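PDB 5LOX: peptidase from Pseudomonas aeruginosa, which probably hydrolyses peptide bonds as an N-terminal nucleophile hydrolase, representing an ancestral relative of proteasome beta subunits that assembles into a helical complex. Local coordinates for residues E41-V46 and I201-Y206; F36-E41 and S72-P77; T29-F34 and P189-V194. The protein carries 3 engineered substitutions. All coordinates share one frame; numbering follows the deposited sequence.

Contact 1: E41-V46 and I201-Y206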
loop_
_atom_site.group_PDB
_atom_site.type_symbol
_atom_site.label_atom_id
_atom_site.label_comp_id
_atom_site.label_asym_id
_atom_site.label_seq_id
_atom_site.Cartn_x
_atom_site.Cartn_y
_atom_site.Cartn_z
ATOM N N GLU A 41 125.540 34.425 7.258
ATOM C CA GLU A 41 124.993 35.495 8.103
ATOM C C GLU A 41 123.645 35.114 8.784
ATOM O O GLU A 41 123.491 35.313 9.996
ATOM C CB GLU A 41 124.919 36.796 7.291
ATOM C CG GLU A 41 123.630 37.614 7.381
ATOM C CD GLU A 41 123.403 38.297 8.714
ATOM O OE1 GLU A 41 124.308 38.330 9.552
ATOM O OE2 GLU A 41 122.282 38.794 8.929
ATOM N N ARG A 42 122.678 34.556 8.054
ATOM C CA ARG A 42 121.407 34.205 8.707
ATOM C C ARG A 42 120.558 33.178 7.962
ATOM O O ARG A 42 120.596 33.092 6.736
ATOM C CB ARG A 42 120.605 35.483 9.011
ATOM C CG ARG A 42 119.494 35.835 8.033
ATOM C CD ARG A 42 119.453 37.315 7.629
ATOM N NE ARG A 42 119.863 38.265 8.663
ATOM C CZ ARG A 42 119.067 39.086 9.349
ATOM N NH1 ARG A 42 117.759 39.126 9.153
ATOM N NH2 ARG A 42 119.604 39.882 10.249
ATOM N N LEU A 43 119.794 32.417 8.734
ATOM C CA LEU A 43 118.729 31.582 8.214
ATOM C C LEU A 43 117.436 31.884 8.968
ATOM O O LEU A 43 117.417 31.881 10.190
ATOM C CB LEU A 43 119.029 30.104 8.412
ATOM C CG LEU A 43 117.756 29.253 8.228
ATOM C CD1 LEU A 43 117.493 29.032 6.754
ATOM C CD2 LEU A 43 117.836 27.926 8.938
ATOM N N LEU A 44 116.340 32.102 8.243
ATOM C CA LEU A 44 115.022 32.225 8.870
ATOM C C LEU A 44 114.021 31.370 8.148
ATOM O O LEU A 44 114.009 31.313 6.922
ATOM C CB LEU A 44 114.562 33.666 8.850
ATOM C CG LEU A 44 115.378 34.609 9.734
ATOM C CD1 LEU A 44 115.097 36.056 9.350
ATOM C CD2 LEU A 44 115.064 34.364 11.199
ATOM N N VAL A 45 113.194 30.684 8.912
ATOM C CA VAL A 45 112.153 29.841 8.349
ATOM C C VAL A 45 110.814 30.345 8.836
ATOM O O VAL A 45 110.644 30.608 10.017
ATOM C CB VAL A 45 112.324 28.373 8.788
ATOM C CG1 VAL A 45 111.164 27.522 8.294
ATOM C CG2 VAL A 45 113.624 27.824 8.239
ATOM N N VAL A 46 109.854 30.428 7.934
ATOM C CA VAL A 46 108.486 30.757 8.312
ATOM C C VAL A 46 107.534 29.644 7.902
ATOM O O VAL A 46 107.543 29.206 6.745
ATOM C CB VAL A 46 108.040 32.043 7.621
ATOM C CG1 VAL A 46 106.593 32.347 7.944
ATOM C CG2 VAL A 46 108.920 33.195 8.056
ATOM N N ILE A 201 124.122 28.354 7.354
ATOM C CA ILE A 201 123.909 28.024 5.942
ATOM C C ILE A 201 122.426 27.853 5.713
ATOM O O ILE A 201 121.669 27.650 6.662
ATOM C CB ILE A 201 124.656 26.734 5.516
ATOM C CG1 ILE A 201 124.053 25.487 6.186
ATOM C CG2 ILE A 201 126.147 26.856 5.821
ATOM C CD1 ILE A 201 124.733 24.175 5.827
ATOM N N LEU A 202 121.998 27.927 4.460
ATOM C CA LEU A 202 120.588 27.723 4.114
ATOM C C LEU A 202 120.407 26.311 3.617
ATOM O O LEU A 202 120.664 26.043 2.465
ATOM C CB LEU A 202 120.153 28.692 3.018
ATOM C CG LEU A 202 119.881 30.152 3.408
ATOM C CD1 LEU A 202 121.164 30.929 3.652
ATOM C CD2 LEU A 202 119.055 30.820 2.311
ATOM N N PRO A 203 119.963 25.397 4.475
ATOM C CA PRO A 203 119.764 24.030 4.007
ATOM C C PRO A 203 118.742 23.963 2.899
ATOM O O PRO A 203 117.836 24.778 2.868
ATOM C CB PRO A 203 119.205 23.294 5.233
ATOM C CG PRO A 203 119.388 24.226 6.380
ATOM C CD PRO A 203 119.366 25.600 5.799
ATOM N N GLU A 204 118.866 22.991 2.008
ATOM C CA GLU A 204 117.937 22.935 0.897
ATOM C C GLU A 204 116.580 22.424 1.350
ATOM O O GLU A 204 115.570 22.762 0.758
ATOM C CB GLU A 204 118.486 22.134 -0.280
ATOM C CG GLU A 204 119.247 23.025 -1.253
ATOM C CD GLU A 204 119.613 22.322 -2.543
ATOM O OE1 GLU A 204 118.757 21.601 -3.093
ATOM O OE2 GLU A 204 120.748 22.520 -3.014
ATOM N N GLY A 205 116.550 21.645 2.420
ATOM C CA GLY A 205 115.292 21.086 2.891
ATOM C C GLY A 205 114.922 19.925 1.978
ATOM O O GLY A 205 115.636 19.645 1.033
ATOM N N TYR A 206 113.822 19.242 2.267
ATOM C CA TYR A 206 113.488 18.029 1.566
ATOM C C TYR A 206 111.999 17.803 1.560
ATOM O O TYR A 206 111.300 18.077 2.531
ATOM C CB TYR A 206 114.167 16.855 2.256
ATOM C CG TYR A 206 113.886 15.496 1.626
ATOM C CD1 TYR A 206 114.700 14.982 0.640
ATOM C CD2 TYR A 206 112.806 14.710 2.068
ATOM C CE1 TYR A 206 114.461 13.739 0.095
ATOM C CE2 TYR A 206 112.555 13.465 1.512
ATOM C CZ TYR A 206 113.393 12.991 0.529
ATOM O OH TYR A 206 113.170 11.746 0.015
#
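The backbones of L43 and L202 come to 5.9 Å between CA atoms, where the start of strand 42-50 meets an irregular linker, and no hydrogen bond joins the two segments. Side chains do the work instead, with L43 as the central one. With CG anti to the backbone N (chi1 164°), L43 directs its methyls at the CD corner of the P203 ring: CD1 lies 4.0 Å from P203 CD, and CD2 4.2 Å from the same atom. Nearer the backbone, L43 CB sits 4.0 Å from the carbonyl O of I201.

The wider setting is the proteasome-type sandwich of two antiparallel sheets. Strand 42-50 belongs to one sheet, while 201-205 lies in the link between strands 190-196 and 206-208 of the other, so this apolar patch ties the first sheet to a connection of the second. Y195 and L193 of strand 190-196 continue the packing, touching L43 and P203 respectively.

L202 makes a different approach. Its CB does not point straight at the strand, yet the branch curls back until CD1 is 3.8 Å from the carbonyl O of R42. At Y206, where the next strand begins, the ring stacks on Y240 of a second subunit.

Contact 2: F36-E41 and S72-P77; sequences FGTPGE and SLLNVP
F36 and L73 meet through a CH-pi contact at the edge of the five-stranded sheet, where strand 33-38 is the outermost strand within the chain. The partner segment 72-77 connects helices 52-66 and 79-97, so the pair works at a helix-to-sheet seam of the layered N-terminal nucleophile hydrolase fold. Segment 72-77 begins with an ST turn, in which S72 OG accepts from L74 N.

The F36 side chain leaves the strand toward the loop. Its CB is still at the margin of the contact, 4.4 Å from L73 CD1. CG comes closer, to 3.7 Å from that methyl, and its position anti to the carbonyl carbon (chi1 -56°) brings the ring face beneath the leucine. CD1 and CD2 next, then CE1 and CE2, all keep nearly the same separation from L73 CD1, ending with CZ at 3.9 Å. Such near-equality places L73 CD1 over the centre of the face: it is 3.6 Å from the centroid and only 6° off the ring normal. Outside the pair, Q63 and I66 of helix 52-66 also touch F36, while A82 of helix 79-97 packs against L73, so both helices take part in enclosing the cluster.

The next pair illustrates how a side chain can pack directly on backbone. G37 has no side chain, and L74 lays its CD2 methyl over the strand there. T38 lies at the margin of that methyl, its OG1 4.3 Å away from L74 CD2.

On the loop side, the turn is held by backbone bonds as well: S72 O accepts from both N75 N and V76 N. The strand and loop themselves exchange no hydrogen bond, and the tightest approach between them is L74 CD2 to G37 CA, at 3.6 Å.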
loop_
_atom_site.group_PDB
_atom_site.type_symbol
_atom_site.label_atom_id
_atom_site.label_comp_id
_atom_site.label_asym_id
_atom_site.label_seq_id
_atom_site.Cartn_x
_atom_site.Cartn_y
_atom_site.Cartn_z
ATOM N N PHE A 36 114.422 31.901 4.246
ATOM C CA PHE A 36 114.985 33.195 3.870
ATOM C C PHE A 36 116.377 33.277 4.468
ATOM O O PHE A 36 116.645 32.615 5.464
ATOM C CB PHE A 36 114.186 34.338 4.477
ATOM C CG PHE A 36 112.726 34.331 4.136
ATOM C CD1 PHE A 36 111.837 33.552 4.860
ATOM C CD2 PHE A 36 112.238 35.126 3.108
ATOM C CE1 PHE A 36 110.495 33.541 4.542
ATOM C CE2 PHE A 36 110.906 35.134 2.800
ATOM C CZ PHE A 36 110.030 34.336 3.515
ATOM N N GLY A 37 117.265 34.055 3.857
ATOM C CA GLY A 37 118.560 34.287 4.474
ATOM C C GLY A 37 119.694 34.655 3.538
ATOM O O GLY A 37 119.540 34.634 2.319
ATOM N N THR A 38 120.842 34.975 4.138
ATOM C CA THR A 38 122.086 35.195 3.413
ATOM C C THR A 38 123.117 34.222 3.983
ATOM O O THR A 38 123.288 34.160 5.199
ATOM C CB THR A 38 122.535 36.670 3.489
ATOM O OG1 THR A 38 121.944 37.303 4.626
ATOM C CG2 THR A 38 122.061 37.439 2.221
ATOM N N PRO A 39 123.759 33.402 3.114
ATOM C CA PRO A 39 124.700 32.390 3.633
ATOM C C PRO A 39 125.852 32.989 4.452
ATOM O O PRO A 39 126.419 33.996 4.067
ATOM C CB PRO A 39 125.235 31.720 2.365
ATOM C CG PRO A 39 124.151 31.905 1.357
ATOM C CD PRO A 39 123.553 33.248 1.660
ATOM N N GLY A 40 126.164 32.354 5.582
ATOM C CA GLY A 40 127.207 32.825 6.475
ATOM C C GLY A 40 126.777 33.948 7.406
ATOM O O GLY A 40 127.541 34.325 8.294
ATOM N N GLU A 41 125.540 34.425 7.258
ATOM C CA GLU A 41 124.993 35.495 8.103
ATOM C C GLU A 41 123.645 35.114 8.784
ATOM O O GLU A 41 123.491 35.313 9.996
ATOM C CB GLU A 41 124.919 36.796 7.291
ATOM C CG GLU A 41 123.630 37.614 7.381
ATOM C CD GLU A 41 123.403 38.297 8.714
ATOM O OE1 GLU A 41 124.308 38.330 9.552
ATOM O OE2 GLU A 41 122.282 38.794 8.929
ATOM N N SER A 72 113.068 44.507 6.710
ATOM C CA SER A 72 112.888 43.255 5.984
ATOM C C SER A 72 113.512 42.105 6.737
ATOM O O SER A 72 114.413 42.317 7.527
ATOM C CB SER A 72 113.595 43.313 4.640
ATOM O OG SER A 72 114.869 42.690 4.724
ATOM N N LEU A 73 113.089 40.882 6.424
ATOM C CA LEU A 73 113.654 39.713 7.080
ATOM C C LEU A 73 115.162 39.561 6.925
ATOM O O LEU A 73 115.745 38.718 7.599
ATOM C CB LEU A 73 113.000 38.440 6.569
ATOM C CG LEU A 73 111.573 38.148 6.995
ATOM C CD1 LEU A 73 111.110 36.862 6.333
ATOM C CD2 LEU A 73 111.443 38.028 8.502
ATOM N N LEU A 74 115.803 40.319 6.033
ATOM C CA LEU A 74 117.250 40.203 5.882
ATOM C C LEU A 74 118.083 41.179 6.678
ATOM O O LEU A 74 119.289 40.980 6.753
ATOM C CB LEU A 74 117.658 40.309 4.422
ATOM C CG LEU A 74 117.243 39.143 3.530
ATOM C CD1 LEU A 74 117.769 39.392 2.123
ATOM C CD2 LEU A 74 117.681 37.772 4.037
ATOM N N ASN A 75 117.477 42.166 7.336
ATOM C CA ASN A 75 118.250 43.243 7.971
ATOM C C ASN A 75 117.873 43.378 9.470
ATOM O O ASN A 75 118.649 43.860 10.287
ATOM C CB ASN A 75 118.069 44.584 7.273
ATOM C CG ASN A 75 116.663 45.123 7.364
ATOM O OD1 ASN A 75 116.034 45.214 6.344
ATOM N ND2 ASN A 75 116.161 45.479 8.563
ATOM N N VAL A 76 116.650 42.965 9.783
ATOM C CA VAL A 76 116.167 42.719 11.134
ATOM C C VAL A 76 117.233 42.089 12.065
ATOM O O VAL A 76 117.905 41.119 11.681
ATOM C CB VAL A 76 114.901 41.823 11.033
ATOM C CG1 VAL A 76 114.959 40.606 11.945
ATOM C CG2 VAL A 76 113.664 42.654 11.273
ATOM N N PRO A 77 117.432 42.659 13.276
ATOM C CA PRO A 77 118.666 42.319 14.029
ATOM C C PRO A 77 118.571 41.062 14.880
ATOM O O PRO A 77 119.601 40.590 15.348
ATOM C CB PRO A 77 118.890 43.546 14.918
ATOM C CG PRO A 77 117.534 44.114 15.097
ATOM C CD PRO A 77 116.737 43.812 13.862
#

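Contact 3: T29-F34 and P189-V194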
loop_
_atom_site.group_PDB
_atom_site.type_symbol
_atom_site.label_atom_id
_atom_site.label_comp_id
_atom_site.label_asym_id
_atom_site.label_seq_id
_atom_site.Cartn_x
_atom_site.Cartn_y
_atom_site.Cartn_z
ATOM N N THR A 29 97.172 21.487 -2.813
ATOM C CA THR A 29 98.545 21.446 -2.261
ATOM C C THR A 29 99.212 22.805 -2.310
ATOM O O THR A 29 99.247 23.435 -3.368
ATOM C CB THR A 29 99.409 20.501 -3.086
ATOM O OG1 THR A 29 98.829 19.199 -3.054
ATOM C CG2 THR A 29 100.766 20.408 -2.519
ATOM N N PHE A 30 99.659 23.283 -1.157
ATOM C CA PHE A 30 100.424 24.541 -1.055
ATOM C C PHE A 30 101.535 24.409 -0.014
ATOM O O PHE A 30 101.304 23.893 1.080
ATOM C CB PHE A 30 99.536 25.709 -0.647
ATOM C CG PHE A 30 98.646 26.192 -1.741
ATOM C CD1 PHE A 30 99.098 27.117 -2.658
ATOM C CD2 PHE A 30 97.359 25.725 -1.852
ATOM C CE1 PHE A 30 98.287 27.555 -3.690
ATOM C CE2 PHE A 30 96.535 26.160 -2.876
ATOM C CZ PHE A 30 96.999 27.073 -3.800
ATOM N N ARG A 31 102.732 24.857 -0.369
ATOM C CA ARG A 31 103.887 24.790 0.522
ATOM C C ARG A 31 103.607 25.644 1.754
ATOM O O ARG A 31 102.989 26.696 1.627
ATOM C CB ARG A 31 105.124 25.250 -0.224
ATOM C CG ARG A 31 106.264 25.798 0.626
ATOM C CD ARG A 31 107.439 26.300 -0.224
ATOM N NE ARG A 31 107.943 25.206 -1.039
ATOM C CZ ARG A 31 108.634 24.185 -0.560
ATOM N NH1 ARG A 31 108.928 24.124 0.726
ATOM N NH2 ARG A 31 109.024 23.207 -1.366
ATOM N N LYS A 32 103.957 25.127 2.940
ATOM C CA LYS A 32 103.691 25.849 4.185
ATOM C C LYS A 32 104.968 26.041 4.979
ATOM O O LYS A 32 104.944 26.261 6.176
ATOM C CB LYS A 32 102.671 25.106 5.051
ATOM C CG LYS A 32 101.332 24.868 4.383
ATOM C CD LYS A 32 100.447 23.935 5.207
ATOM C CE LYS A 32 99.196 23.513 4.454
ATOM N NZ LYS A 32 98.227 24.642 4.326
ATOM N N LEU A 33 106.094 25.976 4.297
ATOM C CA LEU A 33 107.394 26.160 4.934
ATOM C C LEU A 33 108.253 26.947 3.962
ATOM O O LEU A 33 108.531 26.469 2.859
ATOM C CB LEU A 33 108.015 24.802 5.210
ATOM C CG LEU A 33 109.281 24.759 6.038
ATOM C CD1 LEU A 33 109.525 23.345 6.504
ATOM C CD2 LEU A 33 110.487 25.253 5.270
ATOM N N PHE A 34 108.683 28.129 4.375
ATOM C CA PHE A 34 109.438 29.023 3.530
ATOM C C PHE A 34 110.750 29.414 4.210
ATOM O O PHE A 34 110.772 29.663 5.408
ATOM C CB PHE A 34 108.605 30.265 3.281
ATOM C CG PHE A 34 107.322 29.982 2.584
ATOM C CD1 PHE A 34 106.180 29.687 3.304
ATOM C CD2 PHE A 34 107.245 29.996 1.215
ATOM C CE1 PHE A 34 104.967 29.415 2.658
ATOM C CE2 PHE A 34 106.043 29.732 0.569
ATOM C CZ PHE A 34 104.903 29.445 1.286
ATOM N N PRO A 189 102.144 16.092 -0.025
ATOM C CA PRO A 189 103.532 15.974 0.426
ATOM C C PRO A 189 103.814 16.729 1.703
ATOM O O PRO A 189 103.094 17.683 2.018
ATOM C CB PRO A 189 104.343 16.579 -0.744
ATOM C CG PRO A 189 103.370 17.460 -1.454
ATOM C CD PRO A 189 102.059 16.739 -1.334
ATOM N N LEU A 190 104.882 16.323 2.382
ATOM C CA LEU A 190 105.426 17.071 3.504
ATOM C C LEU A 190 106.690 17.791 3.096
ATOM O O LEU A 190 107.372 17.390 2.160
ATOM C CB LEU A 190 105.802 16.133 4.636
ATOM C CG LEU A 190 104.778 15.070 5.012
ATOM C CD1 LEU A 190 105.274 14.342 6.248
ATOM C CD2 LEU A 190 103.432 15.699 5.284
ATOM N N ASP A 191 107.012 18.843 3.836
ATOM C CA ASP A 191 108.223 19.616 3.589
ATOM C C ASP A 191 109.005 19.685 4.894
ATOM O O ASP A 191 108.441 20.048 5.929
ATOM C CB ASP A 191 107.862 21.015 3.087
ATOM C CG ASP A 191 107.253 21.002 1.671
ATOM O OD1 ASP A 191 107.958 20.538 0.727
ATOM O OD2 ASP A 191 106.074 21.450 1.517
ATOM N N LEU A 192 110.285 19.292 4.849
ATOM C CA LEU A 192 111.128 19.266 6.045
ATOM C C LEU A 192 112.293 20.177 5.867
ATOM O O LEU A 192 112.771 20.376 4.754
ATOM C CB LEU A 192 111.699 17.877 6.275
ATOM C CG LEU A 192 110.761 16.720 6.018
ATOM C CD1 LEU A 192 111.516 15.416 6.092
ATOM C CD2 LEU A 192 109.636 16.738 7.032
ATOM N N LEU A 193 112.809 20.656 6.983
ATOM C CA LEU A 193 114.082 21.359 6.979
ATOM C C LEU A 193 114.774 21.191 8.303
ATOM O O LEU A 193 114.167 21.351 9.355
ATOM C CB LEU A 193 113.874 22.826 6.703
ATOM C CG LEU A 193 115.161 23.618 6.523
ATOM C CD1 LEU A 193 115.000 24.674 5.449
ATOM C CD2 LEU A 193 115.608 24.258 7.819
ATOM N N VAL A 194 116.049 20.815 8.245
ATOM C CA VAL A 194 116.883 20.644 9.440
ATOM C C VAL A 194 117.989 21.672 9.393
ATOM O O VAL A 194 118.643 21.811 8.373
ATOM C CB VAL A 194 117.501 19.236 9.463
ATOM C CG1 VAL A 194 118.504 19.135 10.584
ATOM C CG2 VAL A 194 116.413 18.174 9.617
#
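R31 and D191 provide the charged part of this contact. Their side chains cross at about a right angle, with the guanidinium and carboxylate planes 37° apart, so the groups do not meet as a flat, two-pronged pair. The salt bridge is long, R31 NH2 to D191 OD1 being 3.6 Å, while D191 OD2 lies over one face of the guanidinium, displaced toward its rim. R207 of strand 206-208 gives D191 OD1 a second positive partner through its NE, which probably steadies the carboxylate as an anion.

Among hydrogen bonds, the guanidinium is fixed from its own segment. R31 NH1 donates to L33 O at 3.2 Å, with an N-H...O angle of 165°, in both the guanidinium and the carbonyl plane. This grips the group at its edge and turns a face to D191. Strand-side packing adds to the hold, since R31 CG lies above one face of the F34 ring, toward its rim.

Packing falls at two places. L33 has CG anti to the backbone N (chi1 -172°), which brings CD1 against the opposing backbone, 3.5 Å from D191 O; its apolar partner is L193 CB, at 4.4 Å. At the other end T29 CG2 is 4.1 Å from P189 CD. T140 OG1 of a third subunit is hydrogen-bonded to T29 O.

Between these places K32 turns its end away, and its NZ is hydrogen-bonded to T1 OG1 and T20 OG1. That lysine beside an N-terminal threonine is consistent with the active site of proteasome-type hydrolases. Segment 29-34, passing from strand 27-29 in one sheet to strand 33-38 in the other, packs on strand 190-196 inside the sandwich characteristic of the N-terminal nucleophile fold.

Overall arrangement
Contacts 1 and 2 lie 10 Å apart between centres and share E41, and R42 reaches from contact 1 to V76 O of contact 2. Contact 3 is 13 Å from contact 1 and 20 Å from contact 2, and nearest the middle of the chain. Along the sequence the order is 29-34, 36-41, 41-46, 72-77, 189-194, 201-206. Adjacent strands 33-38 and 42-50 between them serve all three contacts. Contact 2 joins their sheet to the helix-connecting loop, whereas contacts 1 and 3 join it to the opposite sheet or its linker. One hairpin thus ties together successive layers of the fold, from the helices to the second sheet.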